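Local coordinates for protein DNA photolyase (Agrobacterium tumefaciens, PDB 4U63) that probably repairs cyclobutane pyrimidine dimers in ultraviolet-damaged DNA with light, using a flavin cofactor and a methenyltetrahydrofolate antenna, at residues G67-A79 against W206-S220. Residues are numbered along the deposited sequence; the frame is centred on the assembly and turned at random.
Sequences GGAQEWWLHHSLA and WKLLPTKPDWAKDFS. With MHF (5,10-methenyl-6,7,8-trihydrofolic acid), chain B; TRS (2-amino-2-hydroxymethyl-propane-1,3-diol), chain R.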
ATOM      1  N   GLY A  67      -0.212  -0.823 -10.442  1.00 30.54           N
ATOM      2  CA  GLY A  67      -0.066   0.277 -11.375  1.00 23.08           C
ATOM      3  C   GLY A  67       1.364   0.650 -11.691  1.00 21.50           C
ATOM      4  O   GLY A  67       2.293  -0.038 -11.280  1.00 23.17           O
ATOM      5  N   GLY A  68       1.521   1.751 -12.421  1.00 21.77           N
ATOM      6  CA  GLY A  68       2.831   2.224 -12.916  1.00 22.32           C
ATOM      7  C   GLY A  68       3.877   2.485 -11.836  1.00 21.69           C
ATOM      8  O   GLY A  68       5.015   2.050 -11.955  1.00 24.45           O
ATOM      9  N   ALA A  69       3.492   3.187 -10.777  1.00 21.76           N
ATOM     10  CA  ALA A  69       4.421   3.435  -9.658  1.00 21.53           C
ATOM     11  C   ALA A  69       4.882   2.126  -8.997  1.00 20.39           C
ATOM     12  O   ALA A  69       6.055   1.967  -8.649  1.00 23.24           O
ATOM     13  CB  ALA A  69       3.782   4.355  -8.636  1.00 19.93           C
ATOM     14  N   GLN A  70       3.954   1.190  -8.839  1.00 20.98           N
ATOM     15  CA  GLN A  70       4.276  -0.090  -8.225  1.00 22.34           C
ATOM     16  C   GLN A  70       5.121  -0.995  -9.145  1.00 23.06           C
ATOM     17  O   GLN A  70       5.845  -1.870  -8.662  1.00 25.27           O
ATOM     18  CB  GLN A  70       3.002  -0.788  -7.772  1.00 24.26           C
ATOM     19  CG  GLN A  70       3.227  -1.715  -6.606  1.00 26.82           C
ATOM     20  CD  GLN A  70       1.948  -1.970  -5.846  1.00 27.78           C
ATOM     21  OE1 GLN A  70       1.072  -2.677  -6.329  1.00 29.84           O
ATOM     22  NE2 GLN A  70       1.827  -1.383  -4.659  1.00 22.25           N
ATOM     23  N   GLU A  71       5.023  -0.789 -10.460  1.00 21.75           N
ATOM     24  CA  GLU A  71       5.911  -1.476 -11.411  1.00 22.44           C
ATOM     25  C   GLU A  71       7.357  -0.997 -11.244  1.00 23.36           C
ATOM     26  O   GLU A  71       8.288  -1.803 -11.280  1.00 24.23           O
ATOM     27  CB  GLU A  71       5.441  -1.273 -12.850  1.00 22.86           C
ATOM     28  CG  GLU A  71       4.187  -2.062 -13.185  1.00 24.62           C
ATOM     29  CD  GLU A  71       3.686  -1.817 -14.588  1.00 30.30           C
ATOM     30  OE1 GLU A  71       4.007  -0.774 -15.184  1.00 34.33           O
ATOM     31  OE2 GLU A  71       2.952  -2.674 -15.101  1.00 35.46           O
ATOM     32  N   TRP A  72       7.539   0.310 -11.053  1.00 22.27           N
ATOM     33  CA  TRP A  72       8.854   0.849 -10.703  1.00 22.00           C
ATOM     34  C   TRP A  72       9.359   0.174  -9.439  1.00 21.37           C
ATOM     35  O   TRP A  72      10.507  -0.270  -9.387  1.00 23.29           O
ATOM     36  CB  TRP A  72       8.791   2.363 -10.500  1.00 22.42           C
ATOM     37  CG  TRP A  72      10.077   2.990 -10.089  1.00 22.17           C
ATOM     38  CD1 TRP A  72      11.009   3.530 -10.911  1.00 24.59           C
ATOM     39  CD2 TRP A  72      10.569   3.160  -8.751  1.00 22.82           C
ATOM     40  NE1 TRP A  72      12.055   4.020 -10.178  1.00 24.61           N
ATOM     41  CE2 TRP A  72      11.816   3.811  -8.847  1.00 21.89           C
ATOM     42  CE3 TRP A  72      10.080   2.826  -7.482  1.00 22.31           C
ATOM     43  CZ2 TRP A  72      12.585   4.134  -7.726  1.00 22.22           C
ATOM     44  CZ3 TRP A  72      10.848   3.146  -6.359  1.00 22.24           C
ATOM     45  CH2 TRP A  72      12.086   3.796  -6.492  1.00 22.19           C
ATOM     46  N   TRP A  73       8.491   0.093  -8.432  1.00 20.68           N
ATOM     47  CA  TRP A  73       8.828  -0.552  -7.167  1.00 20.43           C
ATOM     48  C   TRP A  73       9.227  -2.018  -7.381  1.00 20.15           C
ATOM     49  O   TRP A  73      10.263  -2.481  -6.871  1.00 22.08           O
ATOM     50  CB  TRP A  73       7.663  -0.463  -6.168  1.00 20.18           C
ATOM     51  CG  TRP A  73       8.103  -0.848  -4.801  1.00 20.65           C
ATOM     52  CD1 TRP A  73       8.224  -2.113  -4.309  1.00 21.36           C
ATOM     53  CD2 TRP A  73       8.540   0.032  -3.760  1.00 20.84           C
ATOM     54  NE1 TRP A  73       8.693  -2.077  -3.021  1.00 21.02           N
ATOM     55  CE2 TRP A  73       8.893  -0.774  -2.656  1.00 20.87           C
ATOM     56  CE3 TRP A  73       8.655   1.428  -3.647  1.00 18.00           C
ATOM     57  CZ2 TRP A  73       9.356  -0.235  -1.450  1.00 21.36           C
ATOM     58  CZ3 TRP A  73       9.110   1.959  -2.443  1.00 20.81           C
ATOM     59  CH2 TRP A  73       9.460   1.126  -1.366  1.00 20.92           C
ATOM     60  N   LEU A  74       8.409  -2.739  -8.140  1.00 20.08           N
ATOM     61  CA  LEU A  74       8.620  -4.167  -8.352  1.00 21.40           C
ATOM     62  C   LEU A  74       9.949  -4.463  -9.020  1.00 22.97           C
ATOM     63  O   LEU A  74      10.632  -5.401  -8.634  1.00 24.49           O
ATOM     64  CB  LEU A  74       7.488  -4.776  -9.179  1.00 22.56           C
ATOM     65  CG  LEU A  74       7.637  -6.270  -9.519  1.00 22.93           C
ATOM     66  CD1 LEU A  74       7.567  -7.110  -8.259  1.00 21.66           C
ATOM     67  CD2 LEU A  74       6.582  -6.733 -10.512  1.00 23.91           C
ATOM     68  N   HIS A  75      10.305  -3.677 -10.033  1.00 23.26           N
ATOM     69  CA  HIS A  75      11.585  -3.863 -10.703  1.00 24.61           C
ATOM     70  C   HIS A  75      12.731  -3.871  -9.688  1.00 23.92           C
ATOM     71  O   HIS A  75      13.540  -4.804  -9.627  1.00 24.85           O
ATOM     72  CB  HIS A  75      11.826  -2.753 -11.713  1.00 25.81           C
ATOM     73  CG  HIS A  75      13.150  -2.847 -12.391  1.00 28.20           C
ATOM     74  ND1 HIS A  75      13.319  -3.466 -13.611  1.00 29.74           N
ATOM     75  CD2 HIS A  75      14.377  -2.416 -12.013  1.00 30.81           C
ATOM     76  CE1 HIS A  75      14.591  -3.406 -13.957  1.00 31.93           C
ATOM     77  NE2 HIS A  75      15.254  -2.774 -13.005  1.00 30.00           N
ATOM     78  N   HIS A  76      12.791  -2.817  -8.894  1.00 24.69           N
ATOM     79  CA  HIS A  76      13.874  -2.672  -7.926  1.00 21.33           C
ATOM     80  C   HIS A  76      13.796  -3.713  -6.820  1.00 22.66           C
ATOM     81  O   HIS A  76      14.823  -4.202  -6.366  1.00 26.96           O
ATOM     82  CB  HIS A  76      13.875  -1.270  -7.358  1.00 22.06           C
ATOM     83  CG  HIS A  76      14.268  -0.247  -8.364  1.00 26.44           C
ATOM     84  ND1 HIS A  76      15.517  -0.225  -8.938  1.00 30.51           N
ATOM     85  CD2 HIS A  76      13.585   0.783  -8.905  1.00 27.34           C
ATOM     86  CE1 HIS A  76      15.590   0.776  -9.792  1.00 32.70           C
ATOM     87  NE2 HIS A  76      14.432   1.408  -9.787  1.00 31.73           N
ATOM     88  N   SER A  77      12.582  -4.058  -6.411  1.00 21.26           N
ATOM     89  CA  SER A  77      12.380  -5.097  -5.420  1.00 23.22           C
ATOM     90  C   SER A  77      12.902  -6.451  -5.904  1.00 23.09           C
ATOM     91  O   SER A  77      13.574  -7.149  -5.165  1.00 24.75           O
ATOM     92  CB  SER A  77      10.905  -5.217  -5.046  1.00 24.74           C
ATOM     93  OG  SER A  77      10.776  -6.043  -3.907  1.00 25.72           O
ATOM     94  N   LEU A  78      12.576  -6.814  -7.145  1.00 22.04           N
ATOM     95  CA  LEU A  78      13.058  -8.071  -7.735  1.00 23.09           C
ATOM     96  C   LEU A  78      14.578  -8.082  -7.915  1.00 24.63           C
ATOM     97  O   LEU A  78      15.231  -9.095  -7.661  1.00 25.48           O
ATOM     98  CB  LEU A  78      12.357  -8.345  -9.064  1.00 22.79           C
ATOM     99  CG  LEU A  78      10.876  -8.711  -8.947  1.00 23.09           C
ATOM    100  CD1 LEU A  78      10.249  -8.738 -10.333  1.00 25.27           C
ATOM    101  CD2 LEU A  78      10.682 -10.045  -8.246  1.00 28.78           C
ATOM    102  N   ALA A  79      15.141  -6.955  -8.331  1.00 22.64           N
ATOM    103  CA  ALA A  79      16.589  -6.841  -8.428  1.00 25.29           C
ATOM    104  C   ALA A  79      17.243  -7.057  -7.061  1.00 25.57           C
ATOM    105  O   ALA A  79      18.227  -7.784  -6.947  1.00 26.64           O
ATOM    106  CB  ALA A  79      16.986  -5.493  -8.997  1.00 22.72           C
ATOM    107  N   TRP A 206      11.038  -7.103 -18.964  1.00 32.22           N
ATOM    108  CA  TRP A 206       9.685  -6.951 -18.423  1.00 30.12           C
ATOM    109  C   TRP A 206       9.143  -5.515 -18.518  1.00 30.91           C
ATOM    110  O   TRP A 206       7.958  -5.294 -18.259  1.00 31.06           O
ATOM    111  CB  TRP A 206       9.643  -7.495 -16.990  1.00 29.14           C
ATOM    112  CG  TRP A 206       9.653  -9.002 -16.944  1.00 29.78           C
ATOM    113  CD1 TRP A 206       9.874  -9.858 -17.990  1.00 32.28           C
ATOM    114  CD2 TRP A 206       9.448  -9.825 -15.796  1.00 28.62           C
ATOM    115  NE1 TRP A 206       9.807 -11.154 -17.565  1.00 32.11           N
ATOM    116  CE2 TRP A 206       9.546 -11.167 -16.222  1.00 28.50           C
ATOM    117  CE3 TRP A 206       9.185  -9.562 -14.444  1.00 29.07           C
ATOM    118  CZ2 TRP A 206       9.390 -12.242 -15.351  1.00 29.47           C
ATOM    119  CZ3 TRP A 206       9.030 -10.643 -13.571  1.00 28.22           C
ATOM    120  CH2 TRP A 206       9.132 -11.963 -14.033  1.00 27.31           C
ATOM    121  N   LYS A 207       9.999  -4.556 -18.896  1.00 30.85           N
ATOM    122  CA  LYS A 207       9.576  -3.170 -19.157  1.00 32.06           C
ATOM    123  C   LYS A 207       8.856  -2.545 -17.953  1.00 32.23           C
ATOM    124  O   LYS A 207       7.854  -1.846 -18.098  1.00 34.06           O
ATOM    125  CB  LYS A 207       8.680  -3.108 -20.412  1.00 33.58           C
ATOM    126  CG  LYS A 207       9.297  -3.725 -21.664  1.00 39.32           C
ATOM    127  CD  LYS A 207       8.288  -3.784 -22.802  1.00 47.84           C
ATOM    128  CE  LYS A 207       8.892  -4.429 -24.042  1.00 65.12           C
ATOM    129  NZ  LYS A 207       8.011  -4.313 -25.242  1.00 74.80           N
ATOM    130  N   LEU A 208       9.376  -2.808 -16.758  1.00 30.38           N
ATOM    131  CA  LEU A 208       8.760  -2.302 -15.547  1.00 29.54           C
ATOM    132  C   LEU A 208       9.155  -0.871 -15.246  1.00 29.87           C
ATOM    133  O   LEU A 208       8.422  -0.179 -14.549  1.00 32.58           O
ATOM    134  CB  LEU A 208       9.103  -3.197 -14.362  1.00 28.39           C
ATOM    135  CG  LEU A 208       8.523  -4.608 -14.393  1.00 27.23           C
ATOM    136  CD1 LEU A 208       9.160  -5.445 -13.297  1.00 27.95           C
ATOM    137  CD2 LEU A 208       7.014  -4.585 -14.239  1.00 29.48           C
ATOM    138  N   LEU A 209      10.301  -0.423 -15.761  1.00 31.25           N
ATOM    139  CA  LEU A 209      10.800   0.917 -15.460  1.00 34.20           C
ATOM    140  C   LEU A 209      10.349   1.961 -16.476  1.00 40.68           C
ATOM    141  O   LEU A 209      10.121   1.632 -17.642  1.00 39.48           O
ATOM    142  CB  LEU A 209      12.327   0.928 -15.408  1.00 34.34           C
ATOM    143  CG  LEU A 209      13.029   0.184 -14.279  1.00 34.88           C
ATOM    144  CD1 LEU A 209      14.530   0.405 -14.421  1.00 35.80           C
ATOM    145  CD2 LEU A 209      12.534   0.622 -12.905  1.00 32.03           C
ATOM    146  N   PRO A 210      10.221   3.236 -16.032  1.00 41.33           N
ATOM    147  CA  PRO A 210      10.062   4.330 -16.990  1.00 45.98           C
ATOM    148  C   PRO A 210      11.333   4.483 -17.819  1.00 48.33           C
ATOM    149  O   PRO A 210      12.419   4.147 -17.344  1.00 49.55           O
ATOM    150  CB  PRO A 210       9.866   5.568 -16.105  1.00 47.57           C
ATOM    151  CG  PRO A 210       9.536   5.055 -14.750  1.00 45.50           C
ATOM    152  CD  PRO A 210      10.148   3.703 -14.635  1.00 41.05           C
ATOM    153  N   THR A 211      11.201   4.984 -19.040  1.00 51.40           N
ATOM    154  CA  THR A 211      12.356   5.184 -19.908  1.00 56.46           C
ATOM    155  C   THR A 211      12.561   6.678 -20.144  1.00 59.28           C
ATOM    156  O   THR A 211      13.391   7.303 -19.477  1.00 61.43           O
ATOM    157  CB  THR A 211      12.210   4.395 -21.224  1.00 61.32           C
ATOM    158  OG1 THR A 211      11.036   4.819 -21.929  1.00 56.68           O
ATOM    159  CG2 THR A 211      12.115   2.899 -20.937  1.00 65.68           C
ATOM    160  N   LYS A 212      11.796   7.246 -21.074  1.00 59.59           N
ATOM    161  CA  LYS A 212      11.876   8.664 -21.400  1.00 53.44           C
ATOM    162  C   LYS A 212      10.448   9.199 -21.506  1.00 54.93           C
ATOM    163  O   LYS A 212       9.702   8.729 -22.355  1.00 61.19           O
ATOM    164  CB  LYS A 212      12.612   8.860 -22.725  1.00 46.39           C
ATOM    165  N   PRO A 213      10.035  10.145 -20.655  1.00 49.99           N
ATOM    166  CA  PRO A 213      10.830  10.696 -19.554  1.00 42.23           C
ATOM    167  C   PRO A 213      10.862   9.766 -18.349  1.00 35.20           C
ATOM    168  O   PRO A 213       9.967   8.944 -18.184  1.00 30.27           O
ATOM    169  CB  PRO A 213      10.057  11.958 -19.193  1.00 44.30           C
ATOM    170  CG  PRO A 213       8.629  11.576 -19.431  1.00 47.63           C
ATOM    171  CD  PRO A 213       8.637  10.617 -20.600  1.00 50.16           C
ATOM    172  N   ASP A 214      11.888   9.899 -17.513  1.00 36.93           N
ATOM    173  CA  ASP A 214      11.928   9.167 -16.255  1.00 37.77           C
ATOM    174  C   ASP A 214      11.094   9.945 -15.232  1.00 36.70           C
ATOM    175  O   ASP A 214      11.619  10.735 -14.431  1.00 33.26           O
ATOM    176  CB  ASP A 214      13.368   8.959 -15.760  1.00 40.29           C
ATOM    177  CG  ASP A 214      13.439   8.201 -14.425  1.00 37.30           C
ATOM    178  OD1 ASP A 214      12.406   7.649 -13.953  1.00 34.25           O
ATOM    179  OD2 ASP A 214      14.544   8.169 -13.844  1.00 41.15           O
ATOM    180  N   TRP A 215       9.790   9.697 -15.265  1.00 29.28           N
ATOM    181  CA  TRP A 215       8.855  10.355 -14.360  1.00 29.40           C
ATOM    182  C   TRP A 215       9.014   9.913 -12.901  1.00 29.55           C
ATOM    183  O   TRP A 215       8.468  10.546 -11.997  1.00 26.86           O
ATOM    184  CB  TRP A 215       7.410  10.135 -14.820  1.00 27.69           C
ATOM    185  CG  TRP A 215       7.038   8.701 -15.131  1.00 28.57           C
ATOM    186  CD1 TRP A 215       6.927   8.129 -16.380  1.00 32.49           C
ATOM    187  CD2 TRP A 215       6.701   7.675 -14.191  1.00 30.37           C
ATOM    188  NE1 TRP A 215       6.547   6.815 -16.267  1.00 31.72           N
ATOM    189  CE2 TRP A 215       6.399   6.507 -14.937  1.00 31.78           C
ATOM    190  CE3 TRP A 215       6.622   7.625 -12.793  1.00 28.28           C
ATOM    191  CZ2 TRP A 215       6.029   5.303 -14.324  1.00 31.34           C
ATOM    192  CZ3 TRP A 215       6.253   6.431 -12.183  1.00 30.02           C
ATOM    193  CH2 TRP A 215       5.967   5.283 -12.949  1.00 27.67           C
ATOM    194  N   ALA A 216       9.756   8.830 -12.674  1.00 26.65           N
ATOM    195  CA  ALA A 216      10.047   8.363 -11.327  1.00 25.02           C
ATOM    196  C   ALA A 216      11.414   8.837 -10.860  1.00 24.89           C
ATOM    197  O   ALA A 216      11.956   8.292  -9.905  1.00 26.20           O
ATOM    198  CB  ALA A 216       9.981   6.848 -11.285  1.00 25.85           C
ATOM    199  N   LYS A 217      11.979   9.858 -11.511  1.00 26.72           N
ATOM    200  CA  LYS A 217      13.348  10.268 -11.201  1.00 27.50           C
ATOM    201  C   LYS A 217      13.543  10.719  -9.758  1.00 30.39           C
ATOM    202  O   LYS A 217      14.657  10.609  -9.239  1.00 34.13           O
ATOM    203  CB  LYS A 217      13.846  11.346 -12.160  1.00 32.31           C
ATOM    204  CG  LYS A 217      13.095  12.664 -12.121  1.00 36.54           C
ATOM    205  CD  LYS A 217      13.641  13.604 -13.187  1.00 40.62           C
ATOM    206  CE  LYS A 217      12.782  14.845 -13.326  1.00 50.42           C
ATOM    207  NZ  LYS A 217      12.804  15.680 -12.095  1.00 62.46           N
ATOM    208  N   ASP A 218      12.486  11.223  -9.112  1.00 26.16           N
ATOM    209  CA  ASP A 218      12.589  11.638  -7.703  1.00 26.51           C
ATOM    210  C   ASP A 218      12.139  10.569  -6.706  1.00 25.43           C
ATOM    211  O   ASP A 218      12.260  10.770  -5.498  1.00 26.88           O
ATOM    212  CB  ASP A 218      11.840  12.956  -7.468  1.00 25.56           C
ATOM    213  CG  ASP A 218      12.518  14.143  -8.139  1.00 29.97           C
ATOM    214  OD1 ASP A 218      13.671  14.007  -8.620  1.00 31.15           O
ATOM    215  OD2 ASP A 218      11.895  15.220  -8.183  1.00 32.74           O
ATOM    216  N   PHE A 219      11.650   9.431  -7.193  1.00 26.16           N
ATOM    217  CA  PHE A 219      11.256   8.332  -6.301  1.00 26.49           C
ATOM    218  C   PHE A 219      12.442   7.876  -5.452  1.00 26.93           C
ATOM    219  O   PHE A 219      12.288   7.611  -4.266  1.00 26.73           O
ATOM    220  CB  PHE A 219      10.720   7.138  -7.092  1.00 26.78           C
ATOM    221  CG  PHE A 219       9.297   7.277  -7.564  1.00 25.06           C
ATOM    222  CD1 PHE A 219       8.695   8.527  -7.765  1.00 23.16           C
ATOM    223  CD2 PHE A 219       8.558   6.135  -7.834  1.00 26.11           C
ATOM    224  CE1 PHE A 219       7.392   8.611  -8.211  1.00 21.18           C
ATOM    225  CE2 PHE A 219       7.255   6.214  -8.282  1.00 23.87           C
ATOM    226  CZ  PHE A 219       6.667   7.451  -8.464  1.00 21.93           C
ATOM    227  N   SER A 220      13.633   7.810  -6.060  1.00 28.33           N
ATOM    228  CA  SER A 220      14.824   7.350  -5.350  1.00 27.22           C
ATOM    229  C   SER A 220      15.281   8.303  -4.236  1.00 26.52           C
ATOM    230  O   SER A 220      16.073   7.903  -3.385  1.00 29.76           O
ATOM    231  CB  SER A 220      15.983   7.104  -6.318  1.00 29.77           C
ATOM    232  OG  SER A 220      16.319   8.285  -7.026  1.00 32.96           O
TER
HETATM  233  N1  MHF B1001       2.897   7.561 -10.597  1.00 26.85           N
HETATM  234  C2  MHF B1001       3.486   8.606 -10.007  1.00 24.67           C
HETATM  235  NA2 MHF B1001       3.519   8.626  -8.661  1.00 24.75           N
HETATM  236  N3  MHF B1001       4.061   9.632 -10.721  1.00 24.41           N
HETATM  237  C4  MHF B1001       4.033   9.634 -12.066  1.00 25.58           C
HETATM  238  O4  MHF B1001       4.540  10.556 -12.727  1.00 26.28           O
HETATM  239  C4A MHF B1001       3.392   8.498 -12.744  1.00 26.00           C
HETATM  240  N5  MHF B1001       3.240   8.382 -14.115  1.00 29.14           N
HETATM  241  C6  MHF B1001       2.236   7.497 -14.710  1.00 30.87           C
HETATM  242  C7  MHF B1001       2.349   6.162 -13.966  1.00 31.54           C
HETATM  243  N8  MHF B1001       2.223   6.375 -12.519  1.00 30.82           N
HETATM  244  C8A MHF B1001       2.795   7.445 -11.922  1.00 26.29           C
HETATM  245  C9  MHF B1001       2.575   7.498 -16.213  1.00 35.03           C
HETATM  246  N10 MHF B1001       3.800   8.316 -16.321  1.00 37.02           N
HETATM  247  C11 MHF B1001       3.860   9.153 -15.133  1.00 32.29           C
HETATM  248  C12 MHF B1001       4.802  10.285 -19.934  1.00 47.23           C
HETATM  249  C13 MHF B1001       4.665  11.044 -18.762  1.00 47.15           C
HETATM  250  C14 MHF B1001       4.325  10.434 -17.568  1.00 41.98           C
HETATM  251  C15 MHF B1001       4.103   9.040 -17.515  1.00 39.31           C
HETATM  252  C16 MHF B1001       4.266   8.285 -18.669  1.00 38.20           C
HETATM  253  C17 MHF B1001       4.611   8.900 -19.869  1.00 42.80           C
HETATM  254  C   MHF B1001       5.193  10.918 -21.245  1.00 61.24           C
HETATM  255  O   MHF B1001       5.485  10.165 -22.161  1.00 56.66           O
HETATM  256  N   MHF B1001       5.281  12.250 -21.355  1.00 86.09           N
HETATM  257  CA  MHF B1001       5.814  12.954 -22.511  1.00 94.13           C
HETATM  258  CB  MHF B1001       4.744  13.778 -23.227  1.00 95.97           C
HETATM  259  CG  MHF B1001       3.343  13.177 -23.150  1.00102.87           C
HETATM  260  CD  MHF B1001       2.622  13.408 -21.833  1.00 99.20           C
HETATM  261  OE1 MHF B1001       3.100  14.188 -20.982  1.00110.52           O
HETATM  262  OE2 MHF B1001       1.552  12.798 -21.636  1.00 94.02           O
HETATM  263  CT  MHF B1001       6.936  13.860 -22.071  1.00103.12           C
HETATM  264  O1  MHF B1001       8.101  13.567 -22.416  1.00111.76           O
HETATM  265  O2  MHF B1001       6.682  14.870 -21.374  1.00105.11           O
HETATM  266  C   TRS R1017      15.747   5.229 -10.977  0.80 27.82           C
HETATM  267  C1  TRS R1017      16.047   5.057  -9.487  0.80 28.07           C
HETATM  268  C2  TRS R1017      15.772   3.888 -11.693  0.80 28.50           C
HETATM  269  C3  TRS R1017      16.712   6.223 -11.624  0.80 28.49           C
HETATM  270  N   TRS R1017      14.405   5.849 -11.107  0.80 28.08           N
HETATM  271  O1  TRS R1017      17.286   4.387  -9.242  0.80 32.47           O
HETATM  272  O2  TRS R1017      14.508   3.599 -12.276  0.80 30.76           O
HETATM  273  O3  TRS R1017      16.039   7.476 -11.808  0.80 30.86           O
HETATM  274  O   HOH W   1       7.091   2.075 -13.946  1.00 31.91           O
HETATM  275  O   HOH W   2      11.976  -4.262 -15.912  1.00 30.46           O
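With chi1 of 178°, Trp-72 sends its indole away from its own backbone N and in among Ala-216, Phe-219, Leu-209 and Pro-210. Phe-219 CB sits over the six-membered ring, 3.8 Å from its centroid, and on the same face Ala-216 CB lies over the five-membered ring, both as CH-pi contacts. The phenyl ring of Phe-219 turns its edge to that face, a T-shaped pair with planes at 79°. His-76 CD2 lies over the opposite face of the indole, and Pro-210 CD meets CD1 at the edge. His-75, also with CG trans to N (chi1 177°), lays its imidazole flat under Leu-209, whose CG stands 3.6 Å from the ring centroid, almost on the normal. Leu-208 drops its CB to 3.5 Å from Glu-71 O, while its CD1 reaches Leu-74 CD2 and its CD2 the aliphatic part of Glu-71. The helix 68-87 belongs to the N-terminal alpha/beta domain of the photolyase fold, with its five-stranded parallel sheet, and the 206-220 segment, mostly loop, runs along it to the antenna site. There Trp-215 lies face-on against the methenyltetrahydrofolate, with CG 3.2 Å from MHF C11; Pro-210 CG backs its other face, and Gly-68 O meets CH2 at the edge, 3.5 Å away. Ala-69 CB and Phe-219 CZ also border the pterin, and the folate is hydrogen-bonded to the carbonyl oxygens of Leu-354, Asp-389 and Thr-390. No direct hydrogen bond joins the two segments; waters bridge instead. One donates to both Gly-68 O and Leu-208 O (2.7 Å to the latter), and another accepts from Leu-208 N while hydrogen-bonded to His-75 ND1 at 2.8 Å. A Tris molecule, probably from the crystallisation liquor, is bound weakly by Trp-72 NE1 and His-76 NE2.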